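Local coordinates for twin-arginine translocation pathway signal protein (Burkholderia phytofirmans, PDB 2RJO), which probably binds a sugar such as galactose in the cleft between its two lobes, as an exported periplasmic binding protein, at residues A189-F194 / I213-A218; D252-G257 / A308-L313; E123-Q128 / A288-K293; A112-D117 / L261-Q266. All coordinates share one frame; numbering follows the deposited sequence.

The four contacts run along both lobes of a periplasmic-binding-protein fold, with galactose in the cleft between them. Contacts 2 and 4 lie together in one lobe. Their centres are about 9 Å apart, and both use helix 253-268. Contact 1 lies in the other lobe, centred about 37 Å from contact 2. Contact 3 is intermediate, about 23 Å from contact 1 and about 24 Å from contact 4, centre to centre. It shares a sheet with contact 4, because strands 110-115 and 283-291 are neighbours. Along the chain, contact 1 is nested inside contacts 3 and 4, while contacts 2, 3 and 4 cross one another. This crossing fits a chain that passes between the lobes more than once.

Contact 1: A189-F194 / I213-A218; sequences AWMTRF and IEALRA. With SO4 (sulfate ion), chain E.
M191 of helix 180-194 meets A215 and L216 of helix 206-218. Both helices belong to consecutive beta-alpha-beta units around the four-stranded parallel sheet of one lobe. M191 is modelled as selenomethionine and makes every contact from its side of the pair. Its CB points toward the other helix. CG stands beside the backbone N and anti to the carbonyl carbon (chi1 -80°), and chi2 continues the chain nearly straight to the selenium. There SE lies 4.0 Å from CD2 of L216. The chain then bends at chi3 (-106°), which turns CE onto CB of A215 at 3.6 Å. CE also keeps 4.0 Å from CD2 of L216, so one leucine methyl touches both end atoms. The M191 and L216 side chains cross at about a right angle. The contact is small, apolar and buried. A215 also rests on F184 and M187, one to two turns earlier on helix 180-194. Away from this contact, R193 lays its CG 4.0 Å above the centre of the F194 ring. Its NH2 gives a weak, bent hydrogen bond of 2.8 Å to O1 of a sulfate ion, probably from the crystallisation liquor; the angle at the hydrogen is 119°.

Contact 2: D252-G257 / A308-L313; sequences DPFWLG and AEWNNL
The first turn of helix 253-268 receives W310, from the loop before strand 317-320, on F254 and W255. F254 holds CG opposite the backbone N (chi1 179°), which carries its ring out to W310. CE2 of F254 lies 3.6 Å from CZ2 of W310. The phenyl ring and the six-membered indole ring are near parallel (27°) but slid apart, 5.6 Å between centroids, and barely overlap. A308 sets its CB against one face of the W310 ring and at the edge of the F254 ring. CZ3 of W310 meets the backbone oxygen of W255 in the indole plane, at 3.5 Å. The W255 side chain slides past W310 in the opposite direction. Its CD1 touches CZ3 of W310, and its NE1 reaches the loop through a water, which accepts from NE1 (2.9 Å) and donates to O of E309 (2.7 Å) and O of N312 (3.1 Å). D252 is the N-cap: its OD1 accepts from N of W255 from above the carboxylate plane. Its OD2 forms a salt bridge with R316, which also makes a cation-pi contact with W255. The direct contact is mainly aromatic and apolar, and the water, both protons committed, satisfies three polar groups.

Contact 3: E123-Q128 / A288-K293; sequences EETATQ and ATFVTK
F290 of strand 283-291 sets its ring against helix 118-132, under E124 and edge-on to T125 and Q128. The helix follows strand 110-115 but packs in the lobe of helix 149-163, while strand 283-291 begins in the sheet that holds strand 110-115. The contact thus lies where a long strand reaches across the two-lobed binding-protein fold. Helix and strand run nearly alongside each other, with short-segment axes 10.2 Å apart at 21°. F290 buries the most surface. Its CG is anti to the backbone N (chi1 -171°), which sends the ring out from the strand to the helix. E124 comes from the opposite direction and sets its carboxylate over one face of the ring. Its OE1 lies 3.3 Å from CD1 of F290, and OE2 stands 3.7 Å above the ring plane, toward the rim. The two planes are 38° apart, so this is not a flat stack. A carboxylate over an aromatic face is generally unfavourable electrostatically, so this is probably a packing contact. Q128 adds its CB at the ring edge, 4.0 Å from CZ of F290. V249 of the antiparallel neighbour strand also touches both F290 and T125. Within the helix, O of E123 takes two donors from opposite faces of its plane: N and OG1 of T127. T125 also meets the ring, its CG2 3.7 Å from CE1 of F290.

Contact 4: A112-D117 / L261-Q266; sequences AHLSYD and LSMGLQ
L114 and M263 meet tip to tip where helix 253-268 packs on strand 110-115, one of the parallel strands in the mixed sheet of a Rossmann-like lobe. M263 is modelled as selenomethionine. Its CB points toward the strand, and CG stands beside the backbone N (chi1 -76°). The chain runs straight through chi2, then bends at chi3 (-130°), which brings CE onto both methyls of L114. This is the tight part. CE lies 3.4 Å from CD1 of L114, closer than usual van der Waals contact, and 3.7 Å from CD2 of L114. The selenium follows at 4.0 Å from that same CD2. The backbone of L114 bonds to T93 of strand 90-94 and W95 just after it, and its side chain also touches L256 and I259 of the same helix as M263.

The loose part lies two residues back along the strand, at A112. Its CB also points toward the helix but meets the selenium, not the methyl. All three touching residues are buried, so the looser end does not face solvent. Around them, helix 253-268 is covered by F30, which touches L261, S262 and L265. Further along the strand, Y116 meets the rings of W95 and W251, two residues of the galactose pocket. At the loose end, a single pair makes the contact: CB of A112 and SE of M263, 4.2 Å apart.

Contact 1: A189-F194 / I213-A218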
loop_
_atom_site.group_PDB
_atom_site.type_symbol
_atom_site.label_atom_id
_atom_site.label_comp_id
_atom_site.label_asym_id
_atom_site.label_seq_id
_atom_site.Cartn_x
_atom_site.Cartn_y
_atom_site.Cartn_z
ATOM N N ALA A 189 -16.291 -20.018 3.347
ATOM C CA ALA A 189 -15.901 -21.393 3.061
ATOM C C ALA A 189 -14.944 -21.931 4.123
ATOM O O ALA A 189 -14.970 -23.124 4.431
ATOM C CB ALA A 189 -15.256 -21.486 1.686
ATOM N N TRP A 190 -14.096 -21.064 4.673
ATOM C CA TRP A 190 -13.159 -21.486 5.716
ATOM C C TRP A 190 -13.877 -21.829 7.015
ATOM O O TRP A 190 -13.465 -22.735 7.739
ATOM C CB TRP A 190 -12.141 -20.394 6.038
ATOM C CG TRP A 190 -10.943 -20.339 5.139
ATOM C CD1 TRP A 190 -10.405 -21.361 4.413
ATOM C CD2 TRP A 190 -10.091 -19.208 4.936
ATOM N NE1 TRP A 190 -9.269 -20.937 3.771
ATOM C CE2 TRP A 190 -9.051 -19.619 4.076
ATOM C CE3 TRP A 190 -10.102 -17.886 5.402
ATOM C CZ2 TRP A 190 -8.028 -18.749 3.672
ATOM C CZ3 TRP A 190 -9.081 -17.022 4.998
ATOM C CH2 TRP A 190 -8.065 -17.460 4.145
HETATM N N MSE A 191 -14.927 -21.077 7.331
HETATM C CA MSE A 191 -15.680 -21.326 8.557
HETATM C C MSE A 191 -16.482 -22.609 8.452
HETATM O O MSE A 191 -16.717 -23.288 9.443
HETATM C CB MSE A 191 -16.609 -20.156 8.851
HETATM C CG MSE A 191 -15.898 -18.990 9.482
HETATM SE SE MSE A 191 -16.978 -17.579 9.600
HETATM C CE MSE A 191 -16.259 -16.578 8.251
ATOM N N THR A 192 -16.904 -22.932 7.238
ATOM C CA THR A 192 -17.663 -24.145 7.004
ATOM C C THR A 192 -16.704 -25.329 7.042
ATOM O O THR A 192 -17.048 -26.398 7.538
ATOM C CB THR A 192 -18.360 -24.106 5.626
ATOM O OG1 THR A 192 -19.537 -23.287 5.705
ATOM C CG2 THR A 192 -18.739 -25.516 5.182
ATOM N N ARG A 193 -15.495 -25.115 6.532
ATOM C CA ARG A 193 -14.483 -26.158 6.472
ATOM C C ARG A 193 -13.749 -26.440 7.770
ATOM O O ARG A 193 -13.540 -27.603 8.112
ATOM C CB ARG A 193 -13.454 -25.827 5.392
ATOM C CG ARG A 193 -12.415 -26.907 5.213
ATOM C CD ARG A 193 -11.632 -26.759 3.912
ATOM N NE ARG A 193 -10.195 -26.701 4.158
ATOM C CZ ARG A 193 -9.268 -27.053 3.274
ATOM N NH1 ARG A 193 -9.629 -27.504 2.076
ATOM N NH2 ARG A 193 -7.979 -26.948 3.580
ATOM N N PHE A 194 -13.360 -25.385 8.490
ATOM C CA PHE A 194 -12.611 -25.520 9.742
ATOM C C PHE A 194 -13.386 -25.268 11.042
ATOM O O PHE A 194 -12.948 -25.694 12.113
ATOM C CB PHE A 194 -11.380 -24.597 9.714
ATOM C CG PHE A 194 -10.409 -24.901 8.603
ATOM C CD1 PHE A 194 -9.996 -23.898 7.721
ATOM C CD2 PHE A 194 -9.913 -26.192 8.425
ATOM C CE1 PHE A 194 -9.098 -24.175 6.676
ATOM C CE2 PHE A 194 -9.013 -26.483 7.384
ATOM C CZ PHE A 194 -8.607 -25.471 6.505
ATOM N N ILE A 213 -14.116 -9.742 8.319
ATOM C CA ILE A 213 -14.977 -9.350 9.423
ATOM C C ILE A 213 -16.451 -9.299 9.033
ATOM O O ILE A 213 -17.319 -9.466 9.883
ATOM C CB ILE A 213 -14.550 -7.992 9.998
ATOM C CG1 ILE A 213 -13.155 -8.123 10.621
ATOM C CG2 ILE A 213 -15.567 -7.518 11.017
ATOM C CD1 ILE A 213 -12.508 -6.797 11.022
ATOM N N GLU A 214 -16.742 -9.073 7.758
ATOM C CA GLU A 214 -18.131 -9.038 7.310
ATOM C C GLU A 214 -18.706 -10.445 7.307
ATOM O O GLU A 214 -19.898 -10.642 7.539
ATOM C CB GLU A 214 -18.237 -8.444 5.914
ATOM C CG GLU A 214 -18.009 -6.943 5.871
ATOM C CD GLU A 214 -17.923 -6.416 4.451
ATOM O OE1 GLU A 214 -17.059 -6.906 3.692
ATOM O OE2 GLU A 214 -18.720 -5.513 4.097
ATOM N N ALA A 215 -17.849 -11.420 7.035
ATOM C CA ALA A 215 -18.248 -12.812 7.025
ATOM C C ALA A 215 -18.440 -13.251 8.478
ATOM O O ALA A 215 -19.406 -13.937 8.803
ATOM C CB ALA A 215 -17.179 -13.656 6.345
ATOM N N LEU A 216 -17.518 -12.864 9.352
ATOM C CA LEU A 216 -17.641 -13.212 10.767
ATOM C C LEU A 216 -18.931 -12.616 11.339
ATOM O O LEU A 216 -19.675 -13.294 12.044
ATOM C CB LEU A 216 -16.456 -12.673 11.569
ATOM C CG LEU A 216 -15.084 -13.249 11.246
ATOM C CD1 LEU A 216 -14.033 -12.490 12.054
ATOM C CD2 LEU A 216 -15.048 -14.735 11.553
ATOM N N ARG A 217 -19.185 -11.350 11.028
ATOM C CA ARG A 217 -20.384 -10.674 11.501
ATOM C C ARG A 217 -21.637 -11.438 11.063
ATOM O O ARG A 217 -22.609 -11.534 11.808
ATOM C CB ARG A 217 -20.418 -9.243 10.959
ATOM C CG ARG A 217 -21.694 -8.478 11.293
ATOM C CD ARG A 217 -21.621 -7.013 10.832
ATOM N NE ARG A 217 -20.602 -6.258 11.562
ATOM C CZ ARG A 217 -19.352 -6.066 11.146
ATOM N NH1 ARG A 217 -18.943 -6.565 9.985
ATOM N NH2 ARG A 217 -18.497 -5.385 11.904
ATOM N N ALA A 218 -21.604 -11.992 9.855
ATOM C CA ALA A 218 -22.740 -12.751 9.331
ATOM C C ALA A 218 -22.959 -14.054 10.107
ATOM O O ALA A 218 -24.045 -14.622 10.082
ATOM C CB ALA A 218 -22.527 -13.060 7.857
HETATM S S SO4 E . -6.005 -25.118 0.249
HETATM O O1 SO4 E . -6.440 -25.671 1.556
HETATM O O2 SO4 E . -4.636 -24.545 0.347
HETATM O O3 SO4 E . -6.932 -24.036 -0.179
HETATM O O4 SO4 E . -6.024 -26.227 -0.747
#

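Contact 2: D252-G257 / A308-L313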
loop_
_atom_site.group_PDB
_atom_site.type_symbol
_atom_site.label_atom_id
_atom_site.label_comp_id
_atom_site.label_asym_id
_atom_site.label_seq_id
_atom_site.Cartn_x
_atom_site.Cartn_y
_atom_site.Cartn_z
ATOM N N ASP A 252 -0.107 5.642 5.543
ATOM C CA ASP A 252 -0.465 7.021 5.273
ATOM C C ASP A 252 -0.567 7.223 3.758
ATOM O O ASP A 252 0.263 7.888 3.140
ATOM C CB ASP A 252 0.576 7.968 5.856
ATOM C CG ASP A 252 0.017 9.340 6.111
ATOM O OD1 ASP A 252 -1.031 9.673 5.510
ATOM O OD2 ASP A 252 0.630 10.086 6.903
ATOM N N PRO A 253 -1.586 6.610 3.140
ATOM C CA PRO A 253 -1.804 6.720 1.698
ATOM C C PRO A 253 -1.962 8.175 1.276
ATOM O O PRO A 253 -1.460 8.580 0.230
ATOM C CB PRO A 253 -3.060 5.875 1.467
ATOM C CG PRO A 253 -3.725 5.836 2.820
ATOM C CD PRO A 253 -2.566 5.700 3.754
ATOM N N PHE A 254 -2.645 8.966 2.092
ATOM C CA PHE A 254 -2.809 10.381 1.784
ATOM C C PHE A 254 -1.426 10.979 1.515
ATOM O O PHE A 254 -1.176 11.535 0.457
ATOM C CB PHE A 254 -3.447 11.100 2.966
ATOM C CG PHE A 254 -3.640 12.569 2.748
ATOM C CD1 PHE A 254 -4.825 13.055 2.204
ATOM C CD2 PHE A 254 -2.638 13.472 3.090
ATOM C CE1 PHE A 254 -5.014 14.427 2.002
ATOM C CE2 PHE A 254 -2.813 14.847 2.892
ATOM C CZ PHE A 254 -4.009 15.325 2.346
ATOM N N TRP A 255 -0.532 10.862 2.489
ATOM C CA TRP A 255 0.827 11.376 2.358
ATOM C C TRP A 255 1.543 10.766 1.145
ATOM O O TRP A 255 2.207 11.472 0.383
ATOM C CB TRP A 255 1.627 11.065 3.622
ATOM C CG TRP A 255 3.054 11.479 3.516
ATOM C CD1 TRP A 255 3.548 12.743 3.619
ATOM C CD2 TRP A 255 4.173 10.632 3.245
ATOM N NE1 TRP A 255 4.910 12.741 3.426
ATOM C CE2 TRP A 255 5.319 11.451 3.193
ATOM C CE3 TRP A 255 4.321 9.254 3.034
ATOM C CZ2 TRP A 255 6.595 10.942 2.942
ATOM C CZ3 TRP A 255 5.597 8.746 2.782
ATOM C CH2 TRP A 255 6.711 9.588 2.740
ATOM N N LEU A 256 1.424 9.453 0.979
ATOM C CA LEU A 256 2.058 8.781 -0.142
ATOM C C LEU A 256 1.621 9.390 -1.464
ATOM O O LEU A 256 2.442 9.629 -2.343
ATOM C CB LEU A 256 1.714 7.290 -0.145
ATOM C CG LEU A 256 2.581 6.387 0.719
ATOM C CD1 LEU A 256 1.939 5.014 0.849
ATOM C CD2 LEU A 256 3.955 6.290 0.086
ATOM N N GLY A 257 0.319 9.636 -1.591
ATOM C CA GLY A 257 -0.231 10.210 -2.807
ATOM C C GLY A 257 0.311 11.575 -3.188
ATOM O O GLY A 257 0.527 11.860 -4.372
ATOM N N ALA A 308 -0.169 18.194 5.684
ATOM C CA ALA A 308 0.455 17.965 4.379
ATOM C C ALA A 308 1.880 18.534 4.265
ATOM O O ALA A 308 2.066 19.640 3.760
ATOM C CB ALA A 308 -0.438 18.572 3.299
ATOM N N GLU A 309 2.875 17.761 4.707
ATOM C CA GLU A 309 4.284 18.174 4.693
ATOM C C GLU A 309 4.995 18.025 3.345
ATOM O O GLU A 309 6.184 17.702 3.294
ATOM C CB GLU A 309 5.059 17.370 5.738
ATOM C CG GLU A 309 4.575 17.587 7.157
ATOM C CD GLU A 309 4.863 18.990 7.622
ATOM O OE1 GLU A 309 6.062 19.308 7.810
ATOM O OE2 GLU A 309 3.896 19.771 7.788
ATOM N N TRP A 310 4.269 18.293 2.268
ATOM C CA TRP A 310 4.765 18.179 0.897
ATOM C C TRP A 310 6.200 18.674 0.654
ATOM O O TRP A 310 6.957 18.062 -0.098
ATOM C CB TRP A 310 3.800 18.919 -0.028
ATOM C CG TRP A 310 2.332 18.537 0.174
ATOM C CD1 TRP A 310 1.256 19.384 0.157
ATOM C CD2 TRP A 310 1.790 17.215 0.358
ATOM N NE1 TRP A 310 0.091 18.676 0.316
ATOM C CE2 TRP A 310 0.387 17.348 0.442
ATOM C CE3 TRP A 310 2.354 15.939 0.466
ATOM C CZ2 TRP A 310 -0.452 16.248 0.618
ATOM C CZ3 TRP A 310 1.517 14.850 0.644
ATOM C CH2 TRP A 310 0.132 15.011 0.719
ATOM N N ASN A 311 6.564 19.787 1.281
ATOM C CA ASN A 311 7.886 20.385 1.133
ATOM C C ASN A 311 9.039 19.543 1.692
ATOM O O ASN A 311 10.149 19.562 1.163
ATOM C CB ASN A 311 7.904 21.758 1.826
ATOM C CG ASN A 311 7.432 21.685 3.288
ATOM O OD1 ASN A 311 6.217 21.675 3.579
ATOM N ND2 ASN A 311 8.393 21.609 4.214
ATOM N N ASN A 312 8.773 18.816 2.767
ATOM C CA ASN A 312 9.783 17.999 3.435
ATOM C C ASN A 312 9.869 16.582 2.851
ATOM O O ASN A 312 9.471 15.611 3.493
ATOM C CB ASN A 312 9.433 17.916 4.914
ATOM C CG ASN A 312 10.632 17.650 5.772
ATOM O OD1 ASN A 312 11.427 16.755 5.484
ATOM N ND2 ASN A 312 10.776 18.427 6.842
ATOM N N LEU A 313 10.434 16.473 1.652
ATOM C CA LEU A 313 10.554 15.210 0.924
ATOM C C LEU A 313 11.069 13.929 1.593
ATOM O O LEU A 313 10.497 12.861 1.378
ATOM C CB LEU A 313 11.367 15.440 -0.357
ATOM C CG LEU A 313 10.866 16.567 -1.273
ATOM C CD1 LEU A 313 11.673 16.597 -2.568
ATOM C CD2 LEU A 313 9.402 16.349 -1.571
HETATM O O HOH W 1 6.445 15.166 4.101
#

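Contact 3: E123-Q128 / A288-K293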
loop_
_atom_site.group_PDB
_atom_site.type_symbol
_atom_site.label_atom_id
_atom_site.label_comp_id
_atom_site.label_asym_id
_atom_site.label_seq_id
_atom_site.Cartn_x
_atom_site.Cartn_y
_atom_site.Cartn_z
ATOM N N GLU A 123 5.231 -9.418 9.928
ATOM C CA GLU A 123 5.597 -10.205 11.086
ATOM C C GLU A 123 5.074 -9.500 12.327
ATOM O O GLU A 123 4.760 -10.137 13.326
ATOM C CB GLU A 123 7.120 -10.366 11.167
ATOM C CG GLU A 123 7.624 -10.846 12.519
ATOM C CD GLU A 123 9.003 -11.485 12.440
ATOM O OE1 GLU A 123 9.893 -10.917 11.762
ATOM O OE2 GLU A 123 9.188 -12.549 13.068
ATOM N N GLU A 124 4.968 -8.178 12.256
ATOM C CA GLU A 124 4.480 -7.398 13.387
ATOM C C GLU A 124 3.007 -7.653 13.679
ATOM O O GLU A 124 2.636 -7.919 14.826
ATOM C CB GLU A 124 4.685 -5.899 13.146
ATOM C CG GLU A 124 5.711 -5.269 14.068
ATOM C CD GLU A 124 5.337 -3.858 14.492
ATOM O OE1 GLU A 124 5.134 -2.992 13.620
ATOM O OE2 GLU A 124 5.255 -3.608 15.711
ATOM N N THR A 125 2.169 -7.566 12.645
ATOM C CA THR A 125 0.733 -7.783 12.811
ATOM C C THR A 125 0.450 -9.245 13.152
ATOM O O THR A 125 -0.463 -9.550 13.925
ATOM C CB THR A 125 -0.056 -7.388 11.531
ATOM O OG1 THR A 125 0.244 -8.300 10.466
ATOM C CG2 THR A 125 0.303 -5.979 11.104
ATOM N N ALA A 126 1.243 -10.146 12.583
ATOM C CA ALA A 126 1.090 -11.569 12.832
ATOM C C ALA A 126 1.476 -11.895 14.269
ATOM O O ALA A 126 0.855 -12.747 14.911
ATOM C CB ALA A 126 1.966 -12.361 11.872
ATOM N N THR A 127 2.515 -11.234 14.770
ATOM C CA THR A 127 2.956 -11.483 16.135
ATOM C C THR A 127 1.897 -11.012 17.122
ATOM O O THR A 127 1.623 -11.683 18.113
ATOM C CB THR A 127 4.285 -10.765 16.430
ATOM O OG1 THR A 127 5.334 -11.411 15.700
ATOM C CG2 THR A 127 4.612 -10.809 17.916
ATOM N N GLN A 128 1.302 -9.858 16.846
ATOM C CA GLN A 128 0.264 -9.317 17.713
ATOM C C GLN A 128 -0.947 -10.237 17.701
ATOM O O GLN A 128 -1.574 -10.454 18.737
ATOM C CB GLN A 128 -0.155 -7.925 17.246
ATOM C CG GLN A 128 -1.327 -7.350 18.028
ATOM C CD GLN A 128 -0.993 -7.113 19.495
ATOM O OE1 GLN A 128 -0.248 -6.187 19.838
ATOM N NE2 GLN A 128 -1.540 -7.957 20.369
ATOM N N ALA A 288 6.352 3.677 9.048
ATOM C CA ALA A 288 4.903 3.524 9.153
ATOM C C ALA A 288 4.547 3.492 10.640
ATOM O O ALA A 288 5.439 3.435 11.482
ATOM C CB ALA A 288 4.465 2.247 8.468
ATOM N N THR A 289 3.256 3.550 10.957
ATOM C CA THR A 289 2.797 3.531 12.352
ATOM C C THR A 289 1.982 2.275 12.659
ATOM O O THR A 289 0.909 2.069 12.090
ATOM C CB THR A 289 1.874 4.735 12.678
ATOM O OG1 THR A 289 2.364 5.909 12.032
ATOM C CG2 THR A 289 1.826 4.981 14.183
ATOM N N PHE A 290 2.488 1.430 13.549
ATOM C CA PHE A 290 1.749 0.240 13.917
ATOM C C PHE A 290 0.576 0.776 14.729
ATOM O O PHE A 290 0.772 1.606 15.615
ATOM C CB PHE A 290 2.604 -0.660 14.791
ATOM C CG PHE A 290 1.997 -2.003 15.044
ATOM C CD1 PHE A 290 1.850 -2.920 14.008
ATOM C CD2 PHE A 290 1.567 -2.356 16.314
ATOM C CE1 PHE A 290 1.296 -4.186 14.240
ATOM C CE2 PHE A 290 1.014 -3.611 16.554
ATOM C CZ PHE A 290 0.873 -4.521 15.519
ATOM N N VAL A 291 -0.636 0.318 14.437
ATOM C CA VAL A 291 -1.798 0.820 15.159
ATOM C C VAL A 291 -2.607 -0.281 15.826
ATOM O O VAL A 291 -2.877 -1.323 15.237
ATOM C CB VAL A 291 -2.717 1.647 14.219
ATOM C CG1 VAL A 291 -3.075 0.838 12.993
ATOM C CG2 VAL A 291 -3.985 2.064 14.954
ATOM N N THR A 292 -2.980 -0.028 17.071
ATOM C CA THR A 292 -3.760 -0.952 17.880
ATOM C C THR A 292 -4.682 -0.084 18.749
ATOM O O THR A 292 -4.592 1.135 18.683
ATOM C CB THR A 292 -2.827 -1.806 18.758
ATOM O OG1 THR A 292 -3.602 -2.735 19.521
ATOM C CG2 THR A 292 -2.032 -0.926 19.700
ATOM N N LYS A 293 -5.558 -0.683 19.551
ATOM C CA LYS A 293 -6.461 0.124 20.364
ATOM C C LYS A 293 -5.761 1.112 21.283
ATOM O O LYS A 293 -6.335 2.145 21.631
ATOM C CB LYS A 293 -7.419 -0.750 21.202
ATOM C CG LYS A 293 -8.805 -0.901 20.552
ATOM C CD LYS A 293 -9.918 -1.355 21.524
ATOM C CE LYS A 293 -9.859 -2.845 21.827
ATOM N NZ LYS A 293 -10.956 -3.293 22.757
#

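Contact 4: A112-D117 / L261-Q266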
loop_
_atom_site.group_PDB
_atom_site.type_symbol
_atom_site.label_atom_id
_atom_site.label_comp_id
_atom_site.label_asym_id
_atom_site.label_seq_id
_atom_site.Cartn_x
_atom_site.Cartn_y
_atom_site.Cartn_z
ATOM N N ALA A 112 11.881 8.318 -8.120
ATOM C CA ALA A 112 12.042 7.461 -6.960
ATOM C C ALA A 112 11.006 6.358 -6.822
ATOM O O ALA A 112 9.951 6.386 -7.446
ATOM C CB ALA A 112 12.056 8.317 -5.683
ATOM N N HIS A 113 11.351 5.375 -6.001
ATOM C CA HIS A 113 10.481 4.255 -5.689
ATOM C C HIS A 113 10.287 4.333 -4.178
ATOM O O HIS A 113 11.257 4.473 -3.426
ATOM C CB HIS A 113 11.144 2.924 -6.050
ATOM C CG HIS A 113 10.331 1.727 -5.666
ATOM N ND1 HIS A 113 9.085 1.474 -6.199
ATOM C CD2 HIS A 113 10.564 0.738 -4.772
ATOM C CE1 HIS A 113 8.586 0.383 -5.650
ATOM N NE2 HIS A 113 9.463 -0.082 -4.778
ATOM N N LEU A 114 9.039 4.280 -3.735
ATOM C CA LEU A 114 8.750 4.343 -2.310
ATOM C C LEU A 114 8.109 3.041 -1.869
ATOM O O LEU A 114 7.329 2.442 -2.603
ATOM C CB LEU A 114 7.795 5.496 -2.003
ATOM C CG LEU A 114 8.223 6.897 -2.440
ATOM C CD1 LEU A 114 7.167 7.873 -1.964
ATOM C CD2 LEU A 114 9.592 7.252 -1.871
ATOM N N SER A 115 8.433 2.596 -0.663
ATOM C CA SER A 115 7.864 1.362 -0.172
ATOM C C SER A 115 8.067 1.249 1.326
ATOM O O SER A 115 8.618 2.145 1.958
ATOM C CB SER A 115 8.517 0.173 -0.877
ATOM O OG SER A 115 7.854 -1.039 -0.561
ATOM N N TYR A 116 7.591 0.150 1.888
ATOM C CA TYR A 116 7.736 -0.105 3.308
ATOM C C TYR A 116 8.185 -1.543 3.424
ATOM O O TYR A 116 7.979 -2.339 2.499
ATOM C CB TYR A 116 6.407 0.077 4.029
ATOM C CG TYR A 116 5.888 1.484 4.024
ATOM C CD1 TYR A 116 5.920 2.252 5.174
ATOM C CD2 TYR A 116 5.324 2.037 2.878
ATOM C CE1 TYR A 116 5.395 3.541 5.193
ATOM C CE2 TYR A 116 4.794 3.323 2.881
ATOM C CZ TYR A 116 4.831 4.070 4.044
ATOM O OH TYR A 116 4.294 5.338 4.071
ATOM N N ASP A 117 8.794 -1.866 4.557
ATOM C CA ASP A 117 9.291 -3.205 4.841
ATOM C C ASP A 117 8.130 -4.149 5.168
ATOM O O ASP A 117 7.765 -4.311 6.338
ATOM C CB ASP A 117 10.255 -3.133 6.027
ATOM C CG ASP A 117 10.879 -4.466 6.356
ATOM O OD1 ASP A 117 10.360 -5.513 5.904
ATOM O OD2 ASP A 117 11.894 -4.465 7.086
ATOM N N LEU A 261 4.241 12.827 -5.926
ATOM C CA LEU A 261 4.182 13.895 -6.921
ATOM C C LEU A 261 5.114 15.055 -6.555
ATOM O O LEU A 261 5.709 15.673 -7.425
ATOM C CB LEU A 261 2.758 14.433 -7.038
ATOM C CG LEU A 261 1.647 13.540 -7.583
ATOM C CD1 LEU A 261 0.337 14.303 -7.498
ATOM C CD2 LEU A 261 1.940 13.138 -9.024
ATOM N N SER A 262 5.218 15.353 -5.264
ATOM C CA SER A 262 6.080 16.431 -4.811
ATOM C C SER A 262 7.528 16.152 -5.241
ATOM O O SER A 262 8.186 17.020 -5.814
ATOM C CB SER A 262 5.983 16.565 -3.291
ATOM O OG SER A 262 6.742 17.659 -2.823
HETATM N N MSE A 263 8.014 14.943 -4.966
HETATM C CA MSE A 263 9.373 14.549 -5.349
HETATM C C MSE A 263 9.537 14.737 -6.853
HETATM O O MSE A 263 10.499 15.352 -7.327
HETATM C CB MSE A 263 9.628 13.071 -5.032
HETATM C CG MSE A 263 9.857 12.748 -3.574
HETATM SE SE MSE A 263 9.934 10.972 -3.286
HETATM C CE MSE A 263 8.827 10.832 -1.966
ATOM N N GLY A 264 8.580 14.187 -7.593
ATOM C CA GLY A 264 8.615 14.278 -9.035
ATOM C C GLY A 264 8.621 15.698 -9.562
ATOM O O GLY A 264 9.378 16.004 -10.479
ATOM N N LEU A 265 7.787 16.564 -8.991
ATOM C CA LEU A 265 7.705 17.944 -9.441
ATOM C C LEU A 265 8.981 18.721 -9.142
ATOM O O LEU A 265 9.430 19.524 -9.966
ATOM C CB LEU A 265 6.487 18.645 -8.815
ATOM C CG LEU A 265 6.183 20.094 -9.254
ATOM C CD1 LEU A 265 6.080 20.181 -10.781
ATOM C CD2 LEU A 265 4.887 20.577 -8.600
ATOM N N GLN A 266 9.573 18.480 -7.972
ATOM C CA GLN A 266 10.798 19.156 -7.597
ATOM C C GLN A 266 11.965 18.672 -8.440
ATOM O O GLN A 266 12.943 19.389 -8.622
ATOM C CB GLN A 266 11.100 18.951 -6.114
ATOM C CG GLN A 266 10.162 19.723 -5.214
ATOM C CD GLN A 266 10.683 19.884 -3.804
ATOM O OE1 GLN A 266 11.865 20.151 -3.594
ATOM N NE2 GLN A 266 9.796 19.742 -2.826
#